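Local coordinates for phage tail sheath protein (Desulfitobacterium hafniense, PDB 3HXL) that probably assembles as a subunit of the contractile sheath around the tail tube of a contractile-tailed (myovirus-type) phage, at residues Ala395-Asp400 and Tyr421-Asp426; Asp404-Ser409 and Tyr417-Ala422. One frame throughout, in Å; residues are numbered along the deposited sequence.

Interaction 1 of 2, residues Ala395-Asp400 and Tyr421-Asp426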
ATOM      1  N   ALA A 395      22.026  -8.028   6.627  1.00 25.02           N
ATOM      2  CA  ALA A 395      20.820  -7.628   7.360  1.00 25.81           C
ATOM      3  C   ALA A 395      21.138  -7.756   8.850  1.00 26.83           C
ATOM      4  O   ALA A 395      20.669  -6.968   9.673  1.00 19.84           O
ATOM      5  CB  ALA A 395      19.642  -8.524   6.985  1.00 20.81           C
ATOM      6  N   ILE A 396      21.932  -8.770   9.189  1.00 20.49           N
ATOM      7  CA  ILE A 396      22.356  -8.987  10.567  1.00 19.82           C
ATOM      8  C   ILE A 396      23.855  -9.228  10.561  1.00 25.81           C
ATOM      9  O   ILE A 396      24.457  -9.404   9.503  1.00 19.89           O
ATOM     10  CB  ILE A 396      21.675 -10.212  11.216  1.00 22.72           C
ATOM     11  CG1 ILE A 396      22.075 -11.491  10.473  1.00 26.75           C
ATOM     12  CG2 ILE A 396      20.154 -10.020  11.211  1.00 25.44           C
ATOM     13  CD1 ILE A 396      21.593 -12.771  11.140  1.00 20.13           C
ATOM     14  N   LYS A 397      24.456  -9.248  11.741  1.00 24.36           N
ATOM     15  CA  LYS A 397      25.886  -9.464  11.843  1.00 29.22           C
ATOM     16  C   LYS A 397      26.228 -10.276  13.073  1.00 26.60           C
ATOM     17  O   LYS A 397      25.401 -10.452  13.965  1.00 23.99           O
ATOM     18  CB  LYS A 397      26.606  -8.117  11.900  1.00 31.51           C
ATOM     19  CG  LYS A 397      26.092  -7.205  13.002  1.00 39.75           C
ATOM     20  CD  LYS A 397      26.668  -5.808  12.866  1.00 49.49           C
ATOM     21  CE  LYS A 397      26.154  -4.891  13.962  1.00 56.77           C
ATOM     22  NZ  LYS A 397      26.554  -5.374  15.309  1.00 54.04           N
ATOM     23  N   ASN A 398      27.458 -10.772  13.104  1.00 29.54           N
ATOM     24  CA  ASN A 398      27.947 -11.556  14.224  1.00 35.39           C
ATOM     25  C   ASN A 398      27.057 -12.753  14.551  1.00 25.55           C
ATOM     26  O   ASN A 398      26.866 -13.087  15.719  1.00 32.26           O
ATOM     27  CB  ASN A 398      28.083 -10.668  15.466  1.00 37.03           C
ATOM     28  CG  ASN A 398      28.888  -9.409  15.198  1.00 49.98           C
ATOM     29  OD1 ASN A 398      29.909  -9.444  14.506  1.00 49.89           O
ATOM     30  ND2 ASN A 398      28.440  -8.288  15.758  1.00 52.56           N
ATOM     31  N   PHE A 399      26.506 -13.395  13.526  1.00 24.31           N
ATOM     32  CA  PHE A 399      25.669 -14.562  13.761  1.00 22.12           C
ATOM     33  C   PHE A 399      26.522 -15.820  13.687  1.00 27.29           C
ATOM     34  O   PHE A 399      27.137 -16.098  12.658  1.00 28.11           O
ATOM     35  CB  PHE A 399      24.550 -14.676  12.728  1.00 21.56           C
ATOM     36  CG  PHE A 399      23.728 -15.922  12.886  1.00 23.47           C
ATOM     37  CD1 PHE A 399      22.829 -16.043  13.942  1.00 24.07           C
ATOM     38  CD2 PHE A 399      23.903 -17.001  12.024  1.00 24.13           C
ATOM     39  CE1 PHE A 399      22.114 -17.222  14.142  1.00 29.99           C
ATOM     40  CE2 PHE A 399      23.197 -18.189  12.212  1.00 27.22           C
ATOM     41  CZ  PHE A 399      22.300 -18.300  13.275  1.00 29.55           C
ATOM     42  N   ASP A 400      26.547 -16.577  14.780  1.00 25.92           N
ATOM     43  CA  ASP A 400      27.318 -17.816  14.847  1.00 28.02           C
ATOM     44  C   ASP A 400      26.348 -18.988  14.981  1.00 19.66           C
ATOM     45  O   ASP A 400      25.829 -19.250  16.067  1.00 24.94           O
ATOM     46  CB  ASP A 400      28.255 -17.790  16.058  1.00 28.18           C
ATOM     47  CG  ASP A 400      29.320 -18.871  15.998  1.00 40.05           C
ATOM     48  OD1 ASP A 400      29.063 -19.935  15.392  1.00 36.69           O
ATOM     49  OD2 ASP A 400      30.409 -18.659  16.567  1.00 40.18           O
ATOM     50  N   TYR A 421      19.669 -15.610  18.730  1.00 23.44           N
ATOM     51  CA  TYR A 421      20.137 -14.247  18.918  1.00 21.07           C
ATOM     52  C   TYR A 421      20.406 -13.680  17.548  1.00 24.24           C
ATOM     53  O   TYR A 421      21.137 -14.269  16.754  1.00 26.11           O
ATOM     54  CB  TYR A 421      21.415 -14.198  19.749  1.00 29.86           C
ATOM     55  CG  TYR A 421      21.161 -14.287  21.228  1.00 35.48           C
ATOM     56  CD1 TYR A 421      20.309 -13.382  21.863  1.00 28.17           C
ATOM     57  CD2 TYR A 421      21.767 -15.280  21.998  1.00 38.47           C
ATOM     58  CE1 TYR A 421      20.066 -13.464  23.228  1.00 40.66           C
ATOM     59  CE2 TYR A 421      21.530 -15.371  23.363  1.00 43.56           C
ATOM     60  CZ  TYR A 421      20.679 -14.461  23.971  1.00 42.28           C
ATOM     61  OH  TYR A 421      20.444 -14.548  25.322  1.00 43.20           O
ATOM     62  N   ALA A 422      19.785 -12.541  17.266  1.00 28.78           N
ATOM     63  CA  ALA A 422      19.960 -11.872  15.988  1.00 27.12           C
ATOM     64  C   ALA A 422      20.508 -10.489  16.280  1.00 29.89           C
ATOM     65  O   ALA A 422      20.010  -9.789  17.162  1.00 29.63           O
ATOM     66  CB  ALA A 422      18.633 -11.767  15.265  1.00 31.37           C
ATOM     67  N   TRP A 423      21.537 -10.099  15.539  1.00 24.04           N
ATOM     68  CA  TRP A 423      22.151  -8.797  15.732  1.00 22.71           C
ATOM     69  C   TRP A 423      21.960  -7.941  14.484  1.00 22.81           C
ATOM     70  O   TRP A 423      22.699  -8.083  13.511  1.00 24.10           O
ATOM     71  CB  TRP A 423      23.644  -8.967  16.012  1.00 28.63           C
ATOM     72  CG  TRP A 423      24.188  -7.990  16.991  1.00 36.42           C
ATOM     73  CD1 TRP A 423      23.891  -6.660  17.076  1.00 48.35           C
ATOM     74  CD2 TRP A 423      25.152  -8.253  18.015  1.00 44.93           C
ATOM     75  NE1 TRP A 423      24.609  -6.078  18.092  1.00 51.54           N
ATOM     76  CE2 TRP A 423      25.390  -7.033  18.687  1.00 48.78           C
ATOM     77  CE3 TRP A 423      25.836  -9.402  18.434  1.00 52.93           C
ATOM     78  CZ2 TRP A 423      26.290  -6.928  19.752  1.00 54.99           C
ATOM     79  CZ3 TRP A 423      26.731  -9.298  19.496  1.00 53.78           C
ATOM     80  CH2 TRP A 423      26.947  -8.068  20.144  1.00 58.70           C
ATOM     81  N   PRO A 424      20.954  -7.050  14.486  1.00 22.86           N
ATOM     82  CA  PRO A 424      20.705  -6.185  13.328  1.00 27.27           C
ATOM     83  C   PRO A 424      21.922  -5.302  13.077  1.00 26.14           C
ATOM     84  O   PRO A 424      22.550  -4.830  14.023  1.00 25.51           O
ATOM     85  CB  PRO A 424      19.492  -5.364  13.762  1.00 28.61           C
ATOM     86  CG  PRO A 424      18.771  -6.293  14.681  1.00 25.75           C
ATOM     87  CD  PRO A 424      19.900  -6.876  15.501  1.00 27.32           C
ATOM     88  N   VAL A 425      22.252  -5.077  11.811  1.00 33.85           N
ATOM     89  CA  VAL A 425      23.403  -4.247  11.469  1.00 40.71           C
ATOM     90  C   VAL A 425      23.339  -2.858  12.094  1.00 45.58           C
ATOM     91  O   VAL A 425      24.352  -2.320  12.545  1.00 46.25           O
ATOM     92  CB  VAL A 425      23.542  -4.088   9.949  1.00 41.71           C
ATOM     93  CG1 VAL A 425      24.001  -5.393   9.336  1.00 39.97           C
ATOM     94  CG2 VAL A 425      22.210  -3.661   9.352  1.00 50.08           C
ATOM     95  N   ASP A 426      22.147  -2.274  12.120  1.00 48.32           N
ATOM     96  CA  ASP A 426      21.981  -0.945  12.698  1.00 59.72           C
ATOM     97  C   ASP A 426      21.582  -1.055  14.164  1.00 61.14           C
ATOM     98  O   ASP A 426      20.559  -0.518  14.587  1.00 68.14           O
ATOM     99  CB  ASP A 426      20.933  -0.151  11.906  1.00 62.60           C
ATOM    100  CG  ASP A 426      19.580  -0.838  11.867  1.00 63.10           C
ATOM    101  OD1 ASP A 426      19.524  -2.047  11.548  1.00 66.97           O
ATOM    102  OD2 ASP A 426      18.569  -0.160  12.145  1.00 67.32           O
TER
HETATM  103  O   HOH W   1      23.137 -12.021  14.291  1.00 26.64           O

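Interaction 2 of 2, residues Asp404-Ser409 and Tyr417-Ala422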
ATOM      1  N   ASP A 404      24.297 -19.452  18.343  1.00 31.11           N
ATOM      2  CA  ASP A 404      23.245 -18.442  18.363  1.00 29.48           C
ATOM      3  C   ASP A 404      21.820 -18.917  18.099  1.00 28.99           C
ATOM      4  O   ASP A 404      20.911 -18.096  17.972  1.00 27.78           O
ATOM      5  CB  ASP A 404      23.615 -17.317  17.394  1.00 21.32           C
ATOM      6  CG  ASP A 404      24.810 -16.516  17.875  1.00 30.06           C
ATOM      7  OD1 ASP A 404      25.298 -15.643  17.128  1.00 32.91           O
ATOM      8  OD2 ASP A 404      25.261 -16.757  19.014  1.00 39.64           O
ATOM      9  N   LEU A 405      21.614 -20.228  18.028  1.00 29.61           N
ATOM     10  CA  LEU A 405      20.275 -20.756  17.783  1.00 27.79           C
ATOM     11  C   LEU A 405      20.145 -22.203  18.250  1.00 38.89           C
ATOM     12  O   LEU A 405      20.955 -23.058  17.891  1.00 29.60           O
ATOM     13  CB  LEU A 405      19.940 -20.650  16.294  1.00 24.01           C
ATOM     14  CG  LEU A 405      18.478 -20.795  15.866  1.00 24.08           C
ATOM     15  CD1 LEU A 405      18.283 -20.090  14.535  1.00 30.72           C
ATOM     16  CD2 LEU A 405      18.088 -22.266  15.764  1.00 24.96           C
ATOM     17  N   THR A 406      19.121 -22.463  19.058  1.00 35.19           N
ATOM     18  CA  THR A 406      18.873 -23.797  19.590  1.00 36.51           C
ATOM     19  C   THR A 406      17.392 -24.152  19.495  1.00 40.77           C
ATOM     20  O   THR A 406      16.546 -23.274  19.311  1.00 35.17           O
ATOM     21  CB  THR A 406      19.308 -23.891  21.066  1.00 42.12           C
ATOM     22  OG1 THR A 406      18.582 -22.928  21.843  1.00 42.67           O
ATOM     23  CG2 THR A 406      20.801 -23.616  21.200  1.00 41.47           C
ATOM     24  N   VAL A 407      17.087 -25.441  19.623  1.00 36.38           N
ATOM     25  CA  VAL A 407      15.713 -25.931  19.549  1.00 39.35           C
ATOM     26  C   VAL A 407      15.460 -27.010  20.598  1.00 46.20           C
ATOM     27  O   VAL A 407      16.068 -28.078  20.552  1.00 48.36           O
ATOM     28  CB  VAL A 407      15.408 -26.528  18.156  1.00 39.28           C
ATOM     29  CG1 VAL A 407      14.005 -27.117  18.137  1.00 32.24           C
ATOM     30  CG2 VAL A 407      15.544 -25.452  17.087  1.00 38.69           C
ATOM     31  N   GLN A 408      14.563 -26.724  21.541  1.00 45.69           N
ATOM     32  CA  GLN A 408      14.219 -27.670  22.600  1.00 45.77           C
ATOM     33  C   GLN A 408      12.745 -28.063  22.536  1.00 47.00           C
ATOM     34  O   GLN A 408      11.939 -27.391  21.889  1.00 42.23           O
ATOM     35  CB  GLN A 408      14.506 -27.074  23.986  1.00 45.49           C
ATOM     36  CG  GLN A 408      15.979 -27.004  24.376  1.00 50.20           C
ATOM     37  CD  GLN A 408      16.635 -25.688  24.003  1.00 54.50           C
ATOM     38  OE1 GLN A 408      17.833 -25.497  24.227  1.00 60.65           O
ATOM     39  NE2 GLN A 408      15.853 -24.769  23.435  1.00 62.19           N
ATOM     40  N   SER A 409      12.399 -29.154  23.214  1.00 46.03           N
ATOM     41  CA  SER A 409      11.023 -29.635  23.249  1.00 50.08           C
ATOM     42  C   SER A 409      10.198 -28.805  24.228  1.00 44.81           C
ATOM     43  O   SER A 409      10.675 -28.456  25.309  1.00 42.89           O
ATOM     44  CB  SER A 409      10.985 -31.105  23.671  1.00 56.37           C
ATOM     45  OG  SER A 409       9.650 -31.539  23.883  1.00 65.24           O
ATOM     46  N   TYR A 417      10.223 -25.329  20.899  1.00 24.98           N
ATOM     47  CA  TYR A 417      10.691 -23.994  21.228  1.00 24.19           C
ATOM     48  C   TYR A 417      12.040 -23.711  20.580  1.00 26.84           C
ATOM     49  O   TYR A 417      12.965 -24.521  20.658  1.00 28.58           O
ATOM     50  CB  TYR A 417      10.789 -23.835  22.748  1.00 29.77           C
ATOM     51  CG  TYR A 417       9.443 -23.692  23.428  1.00 45.68           C
ATOM     52  CD1 TYR A 417       8.786 -22.459  23.464  1.00 46.46           C
ATOM     53  CD2 TYR A 417       8.809 -24.793  24.010  1.00 49.89           C
ATOM     54  CE1 TYR A 417       7.532 -22.324  24.060  1.00 49.43           C
ATOM     55  CE2 TYR A 417       7.550 -24.668  24.610  1.00 51.55           C
ATOM     56  CZ  TYR A 417       6.920 -23.430  24.629  1.00 52.31           C
ATOM     57  OH  TYR A 417       5.678 -23.295  25.209  1.00 55.30           O
ATOM     58  N   ILE A 418      12.140 -22.556  19.933  1.00 22.33           N
ATOM     59  CA  ILE A 418      13.374 -22.157  19.275  1.00 28.15           C
ATOM     60  C   ILE A 418      13.865 -20.845  19.865  1.00 26.04           C
ATOM     61  O   ILE A 418      13.111 -19.880  19.958  1.00 27.09           O
ATOM     62  CB  ILE A 418      13.158 -21.955  17.774  1.00 26.82           C
ATOM     63  CG1 ILE A 418      12.496 -23.196  17.178  1.00 33.06           C
ATOM     64  CG2 ILE A 418      14.490 -21.670  17.092  1.00 34.10           C
ATOM     65  CD1 ILE A 418      12.122 -23.039  15.729  1.00 35.08           C
ATOM     66  N   GLU A 419      15.127 -20.818  20.275  1.00 27.38           N
ATOM     67  CA  GLU A 419      15.722 -19.614  20.843  1.00 27.15           C
ATOM     68  C   GLU A 419      16.917 -19.207  19.989  1.00 29.30           C
ATOM     69  O   GLU A 419      17.747 -20.041  19.633  1.00 22.53           O
ATOM     70  CB  GLU A 419      16.182 -19.868  22.282  1.00 31.17           C
ATOM     71  CG  GLU A 419      15.053 -20.049  23.290  1.00 37.37           C
ATOM     72  CD  GLU A 419      15.558 -20.115  24.724  1.00 37.46           C
ATOM     73  OE1 GLU A 419      16.299 -21.063  25.054  1.00 46.68           O
ATOM     74  OE2 GLU A 419      15.216 -19.216  25.518  1.00 38.97           O
ATOM     75  N   ALA A 420      17.003 -17.922  19.658  1.00 23.25           N
ATOM     76  CA  ALA A 420      18.108 -17.441  18.842  1.00 20.98           C
ATOM     77  C   ALA A 420      18.485 -16.007  19.177  1.00 22.11           C
ATOM     78  O   ALA A 420      17.732 -15.284  19.829  1.00 20.83           O
ATOM     79  CB  ALA A 420      17.738 -17.536  17.370  1.00 19.14           C
ATOM     80  N   TYR A 421      19.669 -15.610  18.730  1.00 23.44           N
ATOM     81  CA  TYR A 421      20.137 -14.247  18.918  1.00 21.07           C
ATOM     82  C   TYR A 421      20.406 -13.680  17.548  1.00 24.24           C
ATOM     83  O   TYR A 421      21.137 -14.269  16.754  1.00 26.11           O
ATOM     84  CB  TYR A 421      21.415 -14.198  19.749  1.00 29.86           C
ATOM     85  CG  TYR A 421      21.161 -14.287  21.228  1.00 35.48           C
ATOM     86  CD1 TYR A 421      20.309 -13.382  21.863  1.00 28.17           C
ATOM     87  CD2 TYR A 421      21.767 -15.280  21.998  1.00 38.47           C
ATOM     88  CE1 TYR A 421      20.066 -13.464  23.228  1.00 40.66           C
ATOM     89  CE2 TYR A 421      21.530 -15.371  23.363  1.00 43.56           C
ATOM     90  CZ  TYR A 421      20.679 -14.461  23.971  1.00 42.28           C
ATOM     91  OH  TYR A 421      20.444 -14.548  25.322  1.00 43.20           O
ATOM     92  N   ALA A 422      19.785 -12.541  17.266  1.00 28.78           N
ATOM     93  CA  ALA A 422      19.960 -11.872  15.988  1.00 27.12           C
ATOM     94  C   ALA A 422      20.508 -10.489  16.280  1.00 29.89           C
ATOM     95  O   ALA A 422      20.010  -9.789  17.162  1.00 29.63           O
ATOM     96  CB  ALA A 422      18.633 -11.767  15.265  1.00 31.37           C
TER
HETATM   97  O   HOH W   2      23.656 -13.537  16.768  1.00 30.25           O

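Interaction 1 of 2, residues Ala395-Asp400 and Tyr421-Asp426
The backbones of I396 and P424 meet, CA atoms 4.3 Å apart, in a single bridge where the loop after helix 373-392 runs past the end of strand 415-422. The two runs are roughly antiparallel, CA 395 to 399 against CA 421 to 425 at 138°. Two hydrogen bonds flank the bridge: K397 N donates to W423 O at 2.8 Å and V425 N to A395 O at a longer 3.3 Å. Beyond the bridge the chains part, and a water spans the gap, accepting from W423 N and donating to K397 O.

The side chain of K397 leaves the backbone with CG between N and the carbonyl carbon (chi1 54°), runs extended past V425, where CE lies 3.4 Å from V425 O, and bends at its last torsion. That bend sets NZ over one face of the W423 indole, 3.6 Å from the centroid of the five-membered ring and 21° off its normal, a cation-pi contact. NZ also makes a weak hydrogen bond to S427 O. N398 ND2 stands above the same face nearer the six-membered ring, 3.9 Å from W423 CE3, with its amide almost perpendicular to the indole. V425 CG1 and CG2 both rest against A395 O. At the other end the F399 ring turns an edge to Y421 O, which lies in its plane 3.7 Å from CD1; the ring itself packs on M387 and Q391 of helix 373-392, while I396 packs on V349 of helix 344-364.

Backbone bonds and a bridging water thus pin the loop to the strand end, while the ammonium of K397, held between the indole face and, weakly, the carbonyl of S427, probably has its positive charge stabilised there.

Interaction 2 of 2, residues Asp404-Ser409 and Tyr417-Ala422
L405 and A420 face each other as a non-hydrogen-bonded pair, L405 CG 3.7 Å from A420 CB, and V407 opposes I418 in the same way. V407 CG2 lies alongside I418 CG1 at 3.8 Å, the two side chains pointing the same way, while L405 CD2 crosses over to I418 CG2 at 3.9 Å. With CG anti to the backbone N (chi1 -164°), L405 directs its branches over the methyl of A420 and toward I418. T406 with E419, between these pairs, and Q408 with Y417, just beyond them, are hydrogen-bonded pairs, each joined by two bonds. Y421 N to D404 O adds a fifth bond.

This is an antiparallel beta hairpin, whose second strand is the middle one of a three-stranded sheet; the N-to-C directions of segments 405-408 and 417-422 differ by 169°. On the face bearing T406, Q408, Y417 and E419, the bent chain leaves Q408 NE2 4.1 Å from E419 OE1, too long for a hydrogen bond, the amide and carboxylate steeply inclined.

Further out, E419 OE2 is hydrogen-bonded to Y432 OH on strand 431-438, and D404 OD1 accepts from D400 N. The apolar face lies on helix 373-392, L405 against I384 and I418 against L379.

Overall arrangement
From the N terminus, the chain leaves helix 373-392 and enters 395-400, the first half of interaction 1, then turns into 404-409, the first half of interaction 2. After a connection in which 410-411 are not modelled, it returns through 417-422, so interaction 2 closes the short hairpin loop, and continues into 421-426, which completes interaction 1 as a wider loop enclosing the hairpin. The contacts nest without crossing and share Y421 and A422. They also pack together, F399 CA lying 3.6 Å from D404 OD1. Together they tie the loop beyond helix 373-392 and strand 405-408, outermost in this chain's three-stranded sheet, to strand 415-422, within the C-terminal domain of the sheath protein.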